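Local coordinates for B12-binding domain-containing protein (Kitasatospora setae, PDB 6WTE), which is a cobalamin- and [4Fe-4S] cluster-binding radical SAM methyltransferase, TsrM, which is thought to transfer its methyl group by a non-radical route, at residues M111-V116 with A160-P165; Y123-P128 with P150-N155; G182-R187 with E236-G241; G226-C231 with T242-R247. All blocks are in the same frame, centred on the assembly; numbering follows the deposited sequence.

Contact 1: residues M111-V116 with A160-P165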
loop_
_atom_site.group_PDB
_atom_site.type_symbol
_atom_site.label_atom_id
_atom_site.label_comp_id
_atom_site.label_asym_id
_atom_site.label_seq_id
_atom_site.Cartn_x
_atom_site.Cartn_y
_atom_site.Cartn_z
ATOM N N MET A 111 7.287 -9.522 3.012
ATOM C CA MET A 111 8.422 -10.228 3.587
ATOM C C MET A 111 8.000 -10.831 4.923
ATOM O O MET A 111 8.606 -10.531 5.960
ATOM C CB MET A 111 9.604 -9.272 3.760
ATOM C CG MET A 111 9.176 -7.918 4.343
ATOM S SD MET A 111 10.516 -6.741 4.592
ATOM C CE MET A 111 11.654 -7.696 5.602
ATOM N N PRO A 112 6.986 -11.700 4.938
ATOM C CA PRO A 112 6.398 -12.095 6.227
ATOM C C PRO A 112 7.260 -13.051 7.021
ATOM O O PRO A 112 7.217 -12.999 8.254
ATOM C CB PRO A 112 5.064 -12.735 5.821
ATOM C CG PRO A 112 5.355 -13.307 4.467
ATOM C CD PRO A 112 6.306 -12.349 3.804
ATOM N N PHE A 113 8.028 -13.935 6.374
ATOM C CA PHE A 113 8.903 -14.822 7.135
ATOM C C PHE A 113 10.028 -14.038 7.800
ATOM O O PHE A 113 10.346 -14.270 8.973
ATOM C CB PHE A 113 9.486 -15.914 6.229
ATOM C CG PHE A 113 8.474 -16.907 5.734
ATOM C CD1 PHE A 113 7.633 -16.594 4.681
ATOM C CD2 PHE A 113 8.374 -18.161 6.314
ATOM C CE1 PHE A 113 6.706 -17.516 4.213
ATOM C CE2 PHE A 113 7.451 -19.086 5.851
ATOM C CZ PHE A 113 6.617 -18.762 4.802
ATOM N N ALA A 114 10.650 -13.118 7.058
ATOM C CA ALA A 114 11.693 -12.281 7.639
ATOM C C ALA A 114 11.159 -11.482 8.815
ATOM O O ALA A 114 11.838 -11.331 9.833
ATOM C CB ALA A 114 12.271 -11.342 6.579
ATOM N N LEU A 115 9.937 -10.959 8.696
ATOM C CA LEU A 115 9.415 -10.108 9.753
ATOM C C LEU A 115 8.981 -10.917 10.968
ATOM O O LEU A 115 9.157 -10.461 12.102
ATOM C CB LEU A 115 8.265 -9.253 9.217
ATOM C CG LEU A 115 8.763 -8.142 8.291
ATOM C CD1 LEU A 115 7.611 -7.249 7.830
ATOM C CD2 LEU A 115 9.833 -7.318 8.994
ATOM N N VAL A 116 8.413 -12.113 10.767
ATOM C CA VAL A 116 8.113 -12.963 11.916
ATOM C C VAL A 116 9.381 -13.198 12.731
ATOM O O VAL A 116 9.386 -13.073 13.962
ATOM C CB VAL A 116 7.480 -14.295 11.475
ATOM C CG1 VAL A 116 7.520 -15.286 12.624
ATOM C CG2 VAL A 116 6.033 -14.102 11.045
ATOM N N ALA A 160 10.955 -19.542 10.740
ATOM C CA ALA A 160 9.542 -19.508 10.391
ATOM C C ALA A 160 9.229 -20.541 9.315
ATOM O O ALA A 160 9.946 -20.649 8.315
ATOM C CB ALA A 160 9.137 -18.110 9.917
ATOM N N VAL A 161 8.149 -21.293 9.523
ATOM C CA VAL A 161 7.698 -22.338 8.611
ATOM C C VAL A 161 6.193 -22.192 8.430
ATOM O O VAL A 161 5.470 -21.923 9.395
ATOM C CB VAL A 161 8.044 -23.745 9.142
ATOM C CG1 VAL A 161 7.606 -24.814 8.148
ATOM C CG2 VAL A 161 9.534 -23.858 9.445
ATOM N N ARG A 162 5.717 -22.362 7.198
ATOM C CA ARG A 162 4.314 -22.120 6.882
ATOM C C ARG A 162 3.530 -23.423 6.749
ATOM O O ARG A 162 4.000 -24.386 6.136
ATOM C CB ARG A 162 4.194 -21.315 5.587
ATOM C CG ARG A 162 2.798 -20.830 5.278
ATOM C CD ARG A 162 2.853 -19.938 4.048
ATOM N NE ARG A 162 1.545 -19.493 3.584
ATOM C CZ ARG A 162 0.988 -19.895 2.448
ATOM N NH1 ARG A 162 1.622 -20.767 1.672
ATOM N NH2 ARG A 162 -0.200 -19.423 2.085
ATOM N N VAL A 163 2.338 -23.444 7.334
ATOM C CA VAL A 163 1.375 -24.524 7.083
ATOM C C VAL A 163 0.797 -24.352 5.681
ATOM O O VAL A 163 0.339 -23.246 5.339
ATOM C CB VAL A 163 0.264 -24.500 8.135
ATOM C CG1 VAL A 163 -0.702 -25.655 7.913
ATOM C CG2 VAL A 163 0.843 -24.519 9.562
ATOM N N PRO A 164 0.770 -25.396 4.855
ATOM C CA PRO A 164 0.281 -25.235 3.488
ATOM C C PRO A 164 -1.189 -24.862 3.473
ATOM O O PRO A 164 -1.969 -25.301 4.339
ATOM C CB PRO A 164 0.512 -26.619 2.864
ATOM C CG PRO A 164 1.508 -27.286 3.739
ATOM C CD PRO A 164 1.269 -26.756 5.112
ATOM N N PRO A 165 -1.615 -24.059 2.504
ATOM C CA PRO A 165 -3.047 -23.796 2.372
ATOM C C PRO A 165 -3.754 -25.075 1.962
ATOM O O PRO A 165 -3.158 -25.971 1.361
ATOM C CB PRO A 165 -3.115 -22.729 1.273
ATOM C CG PRO A 165 -1.892 -22.968 0.458
ATOM C CD PRO A 165 -0.834 -23.409 1.439
#
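V116 N donates to P112 O at 2.9 Å in the opening turns of helix 112-119, which present V116 and F113 to A160 on strand 159-162. The strand is the last in the sheet of the cobalamin-binding domain, whose parallel strands run in the 2-1-3-4-5 order of a Rossmann-like fold before two antiparallel strands extend it. The short axes of helix and strand pass 8.6 Å apart at 138°. No hydrogen bond joins the two segments, and F113 makes most of the contact. With CG anti to the carbonyl carbon (chi1 -68°), the ring lays one edge along the strand: CD2 lies 3.7 Å from A160 CB and also meets A160 O near the ring plane, while CZ reaches R162 CB at 3.6 Å. V116 CG1 adds a looser touch on the methyl of A160, at 4.2 Å. Were F113 an alanine, A160 CB and R162 CB would probably lose their packing partner and a gap would open between helix and strand. I153 and P456 also touch the F113 side chain. At the helix start A114 N is bonded to E460 OE1; on the strand, A160 N is bonded to E117 OE2. The R162 chain runs extended from CG to NE, crossing F113 at roughly a right angle with guanidinium and ring planes 70° apart. Its aliphatic part stays on the phenyl edge, R162 CD lying 4.0 Å from F113 CZ, while R162 NH2 leaves to form a salt bridge with E185 OE1.

Contact 2: residues Y123-P128 with P150-N155; sequences YGVKGP and PGLIRN
G124 and I153 face each other as an antiparallel hydrogen-bonded pair: G124 N donates to I153 O at 2.9 Å, and I153 N returns a bond to G124 O of the same length, both near 155° at the hydrogen. Next to it Y123 and R154 make a non-hydrogen-bonded pair, where Y123 CA brings its hydrogen to I153 O at 3.2 Å. I153 O also lies in the plane of the Y123 ring, at its edge. R154 CG meets that edge too, 3.9 Å from Y123 CD1, because the two side chains lie side by side and point the same way, guanidinium and ring planes 26° apart. L152 crosses the tyrosine obliquely; with its CG anti to the backbone N (chi1 -176°), CD2 touches Y123 CD1 at 3.8 Å while CD1 rests on G124 O at 3.6 Å. Replacing Y123 by an alanine is likely to strip L152 CD2 and the CG-CD part of R154 of this packing, leaving a gap beside them. Farther out, R154 NH1 is bound by T146 OG1 and D145, and a water accepts from K126 N at 2.9 Å where the strands part. V125, G127 and P128 continue into the wall of the cobalamin pocket. Strand 123-124 pairs on its other edge, in parallel, with strand 101-104, so this is where the Rossmann-like sheet changes to antiparallel pairing; helix 130-141 packs through L136 on the Y123 and L152 face, and helix 112-119 lays P112 and F113 against I153 on the other.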
loop_
_atom_site.group_PDB
_atom_site.type_symbol
_atom_site.label_atom_id
_atom_site.label_comp_id
_atom_site.label_asym_id
_atom_site.label_seq_id
_atom_site.Cartn_x
_atom_site.Cartn_y
_atom_site.Cartn_z
ATOM N N TYR A 123 3.497 -15.915 15.257
ATOM C CA TYR A 123 2.725 -16.251 14.072
ATOM C C TYR A 123 2.730 -15.100 13.084
ATOM O O TYR A 123 2.872 -13.932 13.452
ATOM C CB TYR A 123 1.273 -16.612 14.414
ATOM C CG TYR A 123 1.179 -17.704 15.440
ATOM C CD1 TYR A 123 1.651 -18.977 15.160
ATOM C CD2 TYR A 123 0.632 -17.458 16.693
ATOM C CE1 TYR A 123 1.579 -19.988 16.102
ATOM C CE2 TYR A 123 0.556 -18.459 17.640
ATOM C CZ TYR A 123 1.033 -19.720 17.341
ATOM O OH TYR A 123 0.961 -20.720 18.279
ATOM N N GLY A 124 2.526 -15.455 11.821
ATOM C CA GLY A 124 2.380 -14.467 10.773
ATOM C C GLY A 124 1.381 -14.925 9.731
ATOM O O GLY A 124 1.120 -16.118 9.562
ATOM N N VAL A 125 0.814 -13.946 9.028
ATOM C CA VAL A 125 -0.144 -14.209 7.961
ATOM C C VAL A 125 0.273 -13.414 6.735
ATOM O O VAL A 125 0.587 -12.223 6.841
ATOM C CB VAL A 125 -1.584 -13.844 8.372
ATOM C CG1 VAL A 125 -2.529 -14.044 7.205
ATOM C CG2 VAL A 125 -2.030 -14.695 9.565
ATOM N N LYS A 126 0.282 -14.073 5.581
ATOM C CA LYS A 126 0.580 -13.444 4.300
ATOM C C LYS A 126 -0.721 -13.320 3.515
ATOM O O LYS A 126 -1.396 -14.324 3.268
ATOM C CB LYS A 126 1.613 -14.267 3.529
ATOM C CG LYS A 126 2.018 -13.697 2.191
ATOM C CD LYS A 126 2.941 -14.676 1.453
ATOM C CE LYS A 126 3.456 -14.069 0.139
ATOM N NZ LYS A 126 4.622 -13.162 0.311
ATOM N N GLY A 127 -1.084 -12.094 3.142
ATOM C CA GLY A 127 -2.312 -11.861 2.415
ATOM C C GLY A 127 -3.484 -11.565 3.335
ATOM O O GLY A 127 -3.308 -11.297 4.527
ATOM N N PRO A 128 -4.708 -11.619 2.798
ATOM C CA PRO A 128 -5.892 -11.305 3.615
ATOM C C PRO A 128 -5.946 -12.180 4.859
ATOM O O PRO A 128 -5.710 -13.388 4.802
ATOM C CB PRO A 128 -7.066 -11.600 2.674
ATOM C CG PRO A 128 -6.485 -11.494 1.292
ATOM C CD PRO A 128 -5.056 -11.955 1.405
ATOM N N PRO A 150 -4.475 -23.683 7.911
ATOM C CA PRO A 150 -3.931 -23.464 6.563
ATOM C C PRO A 150 -3.415 -22.043 6.383
ATOM O O PRO A 150 -4.065 -21.069 6.775
ATOM C CB PRO A 150 -5.132 -23.748 5.651
ATOM C CG PRO A 150 -6.038 -24.618 6.474
ATOM C CD PRO A 150 -5.882 -24.111 7.877
ATOM N N GLY A 151 -2.227 -21.935 5.786
ATOM C CA GLY A 151 -1.621 -20.661 5.471
ATOM C C GLY A 151 -0.813 -20.038 6.589
ATOM O O GLY A 151 -0.028 -19.118 6.327
ATOM N N LEU A 152 -0.975 -20.508 7.824
ATOM C CA LEU A 152 -0.358 -19.840 8.961
ATOM C C LEU A 152 1.158 -19.998 8.944
ATOM O O LEU A 152 1.674 -21.113 8.825
ATOM C CB LEU A 152 -0.922 -20.405 10.265
ATOM C CG LEU A 152 -0.426 -19.709 11.528
ATOM C CD1 LEU A 152 -0.920 -18.249 11.565
ATOM C CD2 LEU A 152 -0.873 -20.487 12.765
ATOM N N ILE A 153 1.872 -18.881 9.086
ATOM C CA ILE A 153 3.317 -18.908 9.307
ATOM C C ILE A 153 3.567 -19.031 10.804
ATOM O O ILE A 153 3.011 -18.262 11.599
ATOM C CB ILE A 153 3.988 -17.645 8.737
ATOM C CG1 ILE A 153 3.729 -17.528 7.234
ATOM C CG2 ILE A 153 5.486 -17.640 9.031
ATOM C CD1 ILE A 153 4.212 -16.224 6.641
ATOM N N ARG A 154 4.398 -20.001 11.193
ATOM C CA ARG A 154 4.685 -20.272 12.594
ATOM C C ARG A 154 6.182 -20.165 12.843
ATOM O O ARG A 154 6.985 -20.788 12.140
ATOM C CB ARG A 154 4.160 -21.650 13.011
ATOM C CG ARG A 154 2.677 -21.816 12.711
ATOM C CD ARG A 154 2.075 -23.053 13.358
ATOM N NE ARG A 154 2.960 -24.207 13.387
ATOM C CZ ARG A 154 2.849 -25.200 14.261
ATOM N NH1 ARG A 154 1.896 -25.168 15.189
ATOM N NH2 ARG A 154 3.689 -26.220 14.217
ATOM N N ASN A 155 6.550 -19.378 13.843
ATOM C CA ASN A 155 7.955 -19.164 14.184
ATOM C C ASN A 155 8.439 -20.331 15.030
ATOM O O ASN A 155 8.143 -20.411 16.227
ATOM C CB ASN A 155 8.128 -17.848 14.930
ATOM C CG ASN A 155 9.558 -17.345 14.910
ATOM O OD1 ASN A 155 10.448 -17.993 14.364
ATOM N ND2 ASN A 155 9.783 -16.176 15.503
HETATM O O HOH W 1 -0.199 -16.905 5.120
#

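Contact 3: residues G182-R187 with E236-G241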
loop_
_atom_site.group_PDB
_atom_site.type_symbol
_atom_site.label_atom_id
_atom_site.label_comp_id
_atom_site.label_asym_id
_atom_site.label_seq_id
_atom_site.Cartn_x
_atom_site.Cartn_y
_atom_site.Cartn_z
ATOM N N GLY A 182 5.006 -19.530 0.105
ATOM C CA GLY A 182 3.646 -19.118 -0.186
ATOM C C GLY A 182 3.530 -18.048 -1.246
ATOM O O GLY A 182 2.522 -17.339 -1.291
ATOM N N GLN A 183 4.529 -17.916 -2.115
ATOM C CA GLN A 183 4.549 -16.813 -3.065
ATOM C C GLN A 183 3.539 -17.014 -4.189
ATOM O O GLN A 183 3.257 -18.138 -4.615
ATOM C CB GLN A 183 5.954 -16.650 -3.652
ATOM C CG GLN A 183 6.401 -17.796 -4.525
ATOM C CD GLN A 183 7.833 -17.628 -4.970
ATOM O OE1 GLN A 183 8.109 -17.171 -6.076
ATOM N NE2 GLN A 183 8.758 -17.984 -4.093
ATOM N N PHE A 184 2.981 -15.891 -4.648
ATOM C CA PHE A 184 2.158 -15.810 -5.858
ATOM C C PHE A 184 1.036 -16.848 -5.868
ATOM O O PHE A 184 0.817 -17.555 -6.854
ATOM C CB PHE A 184 3.023 -15.930 -7.116
ATOM C CG PHE A 184 4.027 -14.824 -7.266
ATOM C CD1 PHE A 184 3.623 -13.551 -7.644
ATOM C CD2 PHE A 184 5.377 -15.056 -7.041
ATOM C CE1 PHE A 184 4.547 -12.530 -7.789
ATOM C CE2 PHE A 184 6.308 -14.033 -7.182
ATOM C CZ PHE A 184 5.887 -12.771 -7.553
ATOM N N GLU A 185 0.306 -16.920 -4.756
ATOM C CA GLU A 185 -0.920 -17.696 -4.657
ATOM C C GLU A 185 -2.126 -16.799 -4.904
ATOM O O GLU A 185 -2.054 -15.582 -4.716
ATOM C CB GLU A 185 -1.028 -18.341 -3.268
ATOM C CG GLU A 185 0.080 -19.351 -2.970
ATOM C CD GLU A 185 0.067 -19.832 -1.520
ATOM O OE1 GLU A 185 -0.746 -19.316 -0.723
ATOM O OE2 GLU A 185 0.878 -20.725 -1.175
ATOM N N PRO A 186 -3.258 -17.363 -5.334
ATOM C CA PRO A 186 -4.447 -16.514 -5.557
ATOM C C PRO A 186 -4.979 -15.876 -4.285
ATOM O O PRO A 186 -5.392 -14.708 -4.310
ATOM C CB PRO A 186 -5.464 -17.489 -6.166
ATOM C CG PRO A 186 -4.619 -18.579 -6.793
ATOM C CD PRO A 186 -3.457 -18.733 -5.839
ATOM N N ARG A 187 -4.991 -16.621 -3.180
ATOM C CA ARG A 187 -5.428 -16.187 -1.852
ATOM C C ARG A 187 -6.903 -15.807 -1.793
ATOM O O ARG A 187 -7.346 -15.227 -0.788
ATOM C CB ARG A 187 -4.561 -15.027 -1.324
ATOM C CG ARG A 187 -3.063 -15.324 -1.424
ATOM C CD ARG A 187 -2.192 -14.356 -0.610
ATOM N NE ARG A 187 -0.887 -14.242 -1.243
ATOM C CZ ARG A 187 0.067 -15.166 -1.158
ATOM N NH1 ARG A 187 -0.128 -16.262 -0.433
ATOM N NH2 ARG A 187 1.215 -14.996 -1.802
ATOM N N GLU A 236 2.146 -6.332 -5.156
ATOM C CA GLU A 236 0.768 -6.630 -4.772
ATOM C C GLU A 236 0.251 -7.978 -5.269
ATOM O O GLU A 236 -0.510 -8.625 -4.537
ATOM C CB GLU A 236 -0.165 -5.495 -5.225
ATOM C CG GLU A 236 0.261 -4.160 -4.627
ATOM C CD GLU A 236 -0.797 -3.086 -4.682
ATOM O OE1 GLU A 236 -2.009 -3.415 -4.751
ATOM O OE2 GLU A 236 -0.404 -1.900 -4.641
ATOM N N PRO A 237 0.588 -8.446 -6.479
ATOM C CA PRO A 237 0.154 -9.809 -6.831
ATOM C C PRO A 237 0.584 -10.831 -5.790
ATOM O O PRO A 237 -0.212 -11.689 -5.394
ATOM C CB PRO A 237 0.807 -10.043 -8.197
ATOM C CG PRO A 237 0.865 -8.677 -8.798
ATOM C CD PRO A 237 1.175 -7.752 -7.644
ATOM N N ASP A 238 1.813 -10.738 -5.299
ATOM C CA ASP A 238 2.244 -11.694 -4.288
ATOM C C ASP A 238 1.651 -11.375 -2.923
ATOM O O ASP A 238 1.144 -12.266 -2.233
ATOM C CB ASP A 238 3.759 -11.724 -4.175
ATOM C CG ASP A 238 4.206 -12.508 -2.969
ATOM O OD1 ASP A 238 4.014 -13.737 -2.985
ATOM O OD2 ASP A 238 4.698 -11.897 -1.999
ATOM N N ALA A 239 1.736 -10.113 -2.504
ATOM C CA ALA A 239 1.400 -9.770 -1.127
ATOM C C ALA A 239 -0.103 -9.708 -0.881
ATOM O O ALA A 239 -0.545 -9.913 0.255
ATOM C CB ALA A 239 2.050 -8.438 -0.750
ATOM N N LYS A 240 -0.898 -9.417 -1.905
ATOM C CA LYS A 240 -2.352 -9.455 -1.789
ATOM C C LYS A 240 -2.952 -10.745 -2.324
ATOM O O LYS A 240 -3.867 -11.300 -1.712
ATOM C CB LYS A 240 -2.983 -8.268 -2.532
ATOM C CG LYS A 240 -2.388 -6.915 -2.183
ATOM C CD LYS A 240 -2.694 -6.511 -0.741
ATOM C CE LYS A 240 -4.173 -6.225 -0.519
ATOM N NZ LYS A 240 -4.391 -5.402 0.711
ATOM N N GLY A 241 -2.471 -11.232 -3.457
ATOM C CA GLY A 241 -3.044 -12.408 -4.088
ATOM C C GLY A 241 -3.113 -12.168 -5.580
ATOM O O GLY A 241 -3.302 -11.045 -6.044
#
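D238 OD1 takes the backbone N of F184 on its anti lone pair, a bond of 2.9 Å and 160°, while D238 O accepts from R187 NH2 at 2.8 Å and, weakly, from NE. These bonds form the tight inner half of the contact. The F184 ring belongs to it too: with CG anti to the carbonyl carbon (chi1 -62°), the ring lies against D238 CB, which stands over one face 4.0 Å from the ring centroid. R187 NH1 and NH2 also grip G182 O end-on, in both the guanidinium and the carbonyl plane, with NH2 at 2.7 Å; the arginine thereby ties the loop back on itself as well as to the helix. The same NH2 makes a salt bridge of 3.3 Å to D238 OD1, the carboxylate standing almost perpendicular (88°) to the guanidinium. E185, R187 and D238 thus form a salt-bridge network, in which R187 NH1 meets E185 OE1 at 3.1 Å; E185 OE1 also pairs with R162 NH2, and K126 NZ with the second oxygen of D238. Helix 236-240, the element being held, follows the CX3CX2C cluster loop of the radical SAM core: P237 borders the iron-sulfur cluster, and E236 and K240 lie in the cobalamin pocket. G241, the first residue after the helix to leave helical angles, has positive phi, and its lack of a side chain lets its CA sit 3.3 Å from P186 O. Toward the partly exposed side the fit is looser: Q183 leads its amide away to T181, and the CB of P186 points away from the helix.

Contact 4: residues G226-C231 with T242-R247. With SF4 (iron/sulfur cluster), chain C; EDO (1,2-ethanediol), chain L.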
loop_
_atom_site.group_PDB
_atom_site.type_symbol
_atom_site.label_atom_id
_atom_site.label_comp_id
_atom_site.label_asym_id
_atom_site.label_seq_id
_atom_site.Cartn_x
_atom_site.Cartn_y
_atom_site.Cartn_z
ATOM N N GLY A 226 -6.762 -8.400 -4.560
ATOM C CA GLY A 226 -5.805 -9.074 -5.416
ATOM C C GLY A 226 -5.568 -8.329 -6.721
ATOM O O GLY A 226 -6.232 -7.349 -7.049
ATOM N N CYS A 227 -4.575 -8.824 -7.464
ATOM C CA CYS A 227 -4.286 -8.340 -8.808
ATOM C C CYS A 227 -3.795 -9.506 -9.644
ATOM O O CYS A 227 -2.890 -10.230 -9.218
ATOM C CB CYS A 227 -3.226 -7.231 -8.818
ATOM S SG CYS A 227 -2.962 -6.561 -10.508
ATOM N N ALA A 228 -4.370 -9.666 -10.831
ATOM C CA ALA A 228 -4.013 -10.772 -11.711
ATOM C C ALA A 228 -2.883 -10.445 -12.676
ATOM O O ALA A 228 -2.439 -11.341 -13.401
ATOM C CB ALA A 228 -5.241 -11.241 -12.498
ATOM N N TYR A 229 -2.397 -9.206 -12.708
ATOM C CA TYR A 229 -1.266 -8.883 -13.573
ATOM C C TYR A 229 0.038 -9.230 -12.845
ATOM O O TYR A 229 0.038 -9.863 -11.787
ATOM C CB TYR A 229 -1.340 -7.427 -14.027
ATOM C CG TYR A 229 -2.422 -7.182 -15.067
ATOM C CD1 TYR A 229 -3.098 -8.242 -15.656
ATOM C CD2 TYR A 229 -2.762 -5.894 -15.457
ATOM C CE1 TYR A 229 -4.085 -8.029 -16.605
ATOM C CE2 TYR A 229 -3.748 -5.668 -16.403
ATOM C CZ TYR A 229 -4.405 -6.738 -16.973
ATOM O OH TYR A 229 -5.384 -6.523 -17.916
ATOM N N ARG A 230 1.178 -8.849 -13.414
ATOM C CA ARG A 230 2.461 -9.256 -12.840
ATOM C C ARG A 230 3.522 -8.203 -13.148
ATOM O O ARG A 230 4.610 -8.505 -13.651
ATOM C CB ARG A 230 2.867 -10.636 -13.357
ATOM C CG ARG A 230 3.966 -11.330 -12.552
ATOM C CD ARG A 230 3.527 -11.637 -11.127
ATOM N NE ARG A 230 2.445 -12.619 -11.064
ATOM C CZ ARG A 230 2.634 -13.932 -10.962
ATOM N NH1 ARG A 230 3.862 -14.425 -10.919
ATOM N NH2 ARG A 230 1.595 -14.752 -10.906
ATOM N N CYS A 231 3.209 -6.945 -12.853
ATOM C CA CYS A 231 4.126 -5.859 -13.163
ATOM C C CYS A 231 5.437 -6.040 -12.406
ATOM O O CYS A 231 5.448 -6.405 -11.227
ATOM C CB CYS A 231 3.484 -4.511 -12.829
ATOM S SG CYS A 231 2.008 -4.171 -13.828
ATOM N N THR A 242 -2.954 -13.246 -6.346
ATOM C CA THR A 242 -2.838 -13.180 -7.798
ATOM C C THR A 242 -4.167 -13.321 -8.526
ATOM O O THR A 242 -4.175 -13.311 -9.761
ATOM C CB THR A 242 -1.899 -14.280 -8.303
ATOM O OG1 THR A 242 -2.445 -15.560 -7.950
ATOM C CG2 THR A 242 -0.521 -14.139 -7.676
ATOM N N ARG A 243 -5.276 -13.489 -7.809
ATOM C CA ARG A 243 -6.594 -13.580 -8.422
ATOM C C ARG A 243 -7.568 -12.722 -7.623
ATOM O O ARG A 243 -7.334 -12.410 -6.452
ATOM C CB ARG A 243 -7.094 -15.030 -8.492
ATOM C CG ARG A 243 -6.254 -15.932 -9.397
ATOM C CD ARG A 243 -6.321 -15.494 -10.856
ATOM N NE ARG A 243 -5.512 -16.366 -11.703
ATOM C CZ ARG A 243 -4.283 -16.078 -12.124
ATOM N NH1 ARG A 243 -3.715 -14.925 -11.791
ATOM N NH2 ARG A 243 -3.621 -16.942 -12.888
ATOM N N TYR A 244 -8.673 -12.351 -8.263
ATOM C CA TYR A 244 -9.615 -11.419 -7.654
ATOM C C TYR A 244 -10.547 -12.152 -6.699
ATOM O O TYR A 244 -11.254 -13.085 -7.093
ATOM C CB TYR A 244 -10.393 -10.668 -8.736
ATOM C CG TYR A 244 -9.444 -9.834 -9.556
ATOM C CD1 TYR A 244 -8.803 -8.742 -8.992
ATOM C CD2 TYR A 244 -9.136 -10.175 -10.866
ATOM C CE1 TYR A 244 -7.904 -7.994 -9.716
ATOM C CE2 TYR A 244 -8.234 -9.426 -11.605
ATOM C CZ TYR A 244 -7.616 -8.341 -11.016
ATOM O OH TYR A 244 -6.713 -7.583 -11.726
ATOM N N GLY A 245 -10.519 -11.738 -5.437
ATOM C CA GLY A 245 -11.545 -12.108 -4.483
ATOM C C GLY A 245 -12.543 -10.970 -4.425
ATOM O O GLY A 245 -12.316 -9.983 -3.724
ATOM N N GLN A 246 -13.625 -11.078 -5.196
ATOM C CA GLN A 246 -14.586 -9.992 -5.335
ATOM C C GLN A 246 -15.563 -10.004 -4.169
ATOM O O GLN A 246 -16.133 -11.046 -3.838
ATOM C CB GLN A 246 -15.358 -10.128 -6.648
ATOM C CG GLN A 246 -14.506 -10.077 -7.903
ATOM C CD GLN A 246 -15.325 -10.284 -9.163
ATOM O OE1 GLN A 246 -16.486 -10.688 -9.103
ATOM N NE2 GLN A 246 -14.721 -10.011 -10.313
ATOM N N ARG A 247 -15.778 -8.839 -3.567
ATOM C CA ARG A 247 -16.779 -8.734 -2.517
ATOM C C ARG A 247 -18.172 -8.644 -3.121
ATOM O O ARG A 247 -18.362 -8.141 -4.237
ATOM C CB ARG A 247 -16.528 -7.511 -1.638
ATOM C CG ARG A 247 -15.200 -7.497 -0.913
ATOM C CD ARG A 247 -15.104 -6.253 -0.050
ATOM N NE ARG A 247 -16.147 -6.236 0.978
ATOM C CZ ARG A 247 -16.500 -5.162 1.678
ATOM N NH1 ARG A 247 -15.892 -4.001 1.472
ATOM N NH2 ARG A 247 -17.460 -5.252 2.591
HETATM FE FE1 SF4 C . 0.553 -3.874 -12.097
HETATM FE FE2 SF4 C . -1.364 -5.060 -10.526
HETATM FE FE3 SF4 C . -1.188 -2.355 -10.586
HETATM FE FE4 SF4 C . 0.753 -3.794 -9.376
HETATM S S1 SF4 C . -1.421 -3.650 -8.722
HETATM S S2 SF4 C . 1.053 -2.051 -10.806
HETATM S S3 SF4 C . 0.827 -5.662 -10.689
HETATM S S4 SF4 C . -1.699 -3.718 -12.351
HETATM C C1 EDO L . 7.494 -15.383 -10.780
HETATM O O1 EDO L . 8.741 -15.830 -11.324
HETATM C C2 EDO L . 7.421 -13.867 -10.884
HETATM O O2 EDO L . 6.272 -13.516 -11.662
#
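A228 N points almost straight (177°) at Y244 OH, but at 3.3 Å the bond is weak, and it is the one hydrogen bond between the two segments. Carbon-bound hydrogens supplement it: T242 CA approaches C227 O at 3.3 Å, and A228 CA approaches T242 O at 3.2 Å. The Y244 ring, set by CG lying anti to the carbonyl carbon (chi1 -63°), reaches along G226 and C227, and its CE2 touches A228 CB at 3.6 Å. G226 comes so near R243 O that a CB would clash. Metal ligation occupies the far side of the loop, where C227 SG binds one iron of the cluster at 2.2 Å and C231 SG another at 2.3 Å; with C234 they supply the CX3CX2C motif of radical SAM enzymes, and E273 also binds the cluster. Y229 N donates to C227 SG, a bond that probably stabilises the ligating sulfur. Among the charged groups, R243 NH1 bonds to T242 O from above the carbonyl plane, and R230 NH2 lies 3.9 Å from T242 CG2. E349 makes salt bridges with both arginines, probably offsetting their like charges. The loop leaves strand 224-225, which pairs antiparallel with strand 245-246 through N225 and G245; helix 236-240 lies between the two segments in the chain, and G241 at its end bonds to C227.

Contacts 1 and 2 belong to one sheet: strands 153-156 and 159-162 are neighbours in it, V161 O meeting R154 N and V163 N meeting L152 O. Both are buried, but contact 1 is apolar helix-on-strand packing whereas contact 2 is built on backbone bonds. Contact 3, buried and strongly charged, ties loop 182-187 to helix 236-240 of the radical SAM core; its K126–D238 salt bridge reaches the cobalamin-binding domain, and R162 of contact 1 pairs with E185. Contact 4, partly buried and rich in weak bonds and metal ligation, has segments that alternate with those of contact 3 and touch them through G241 O to C227 N and E185 O to T242 N, but touches neither contact 1 nor 2.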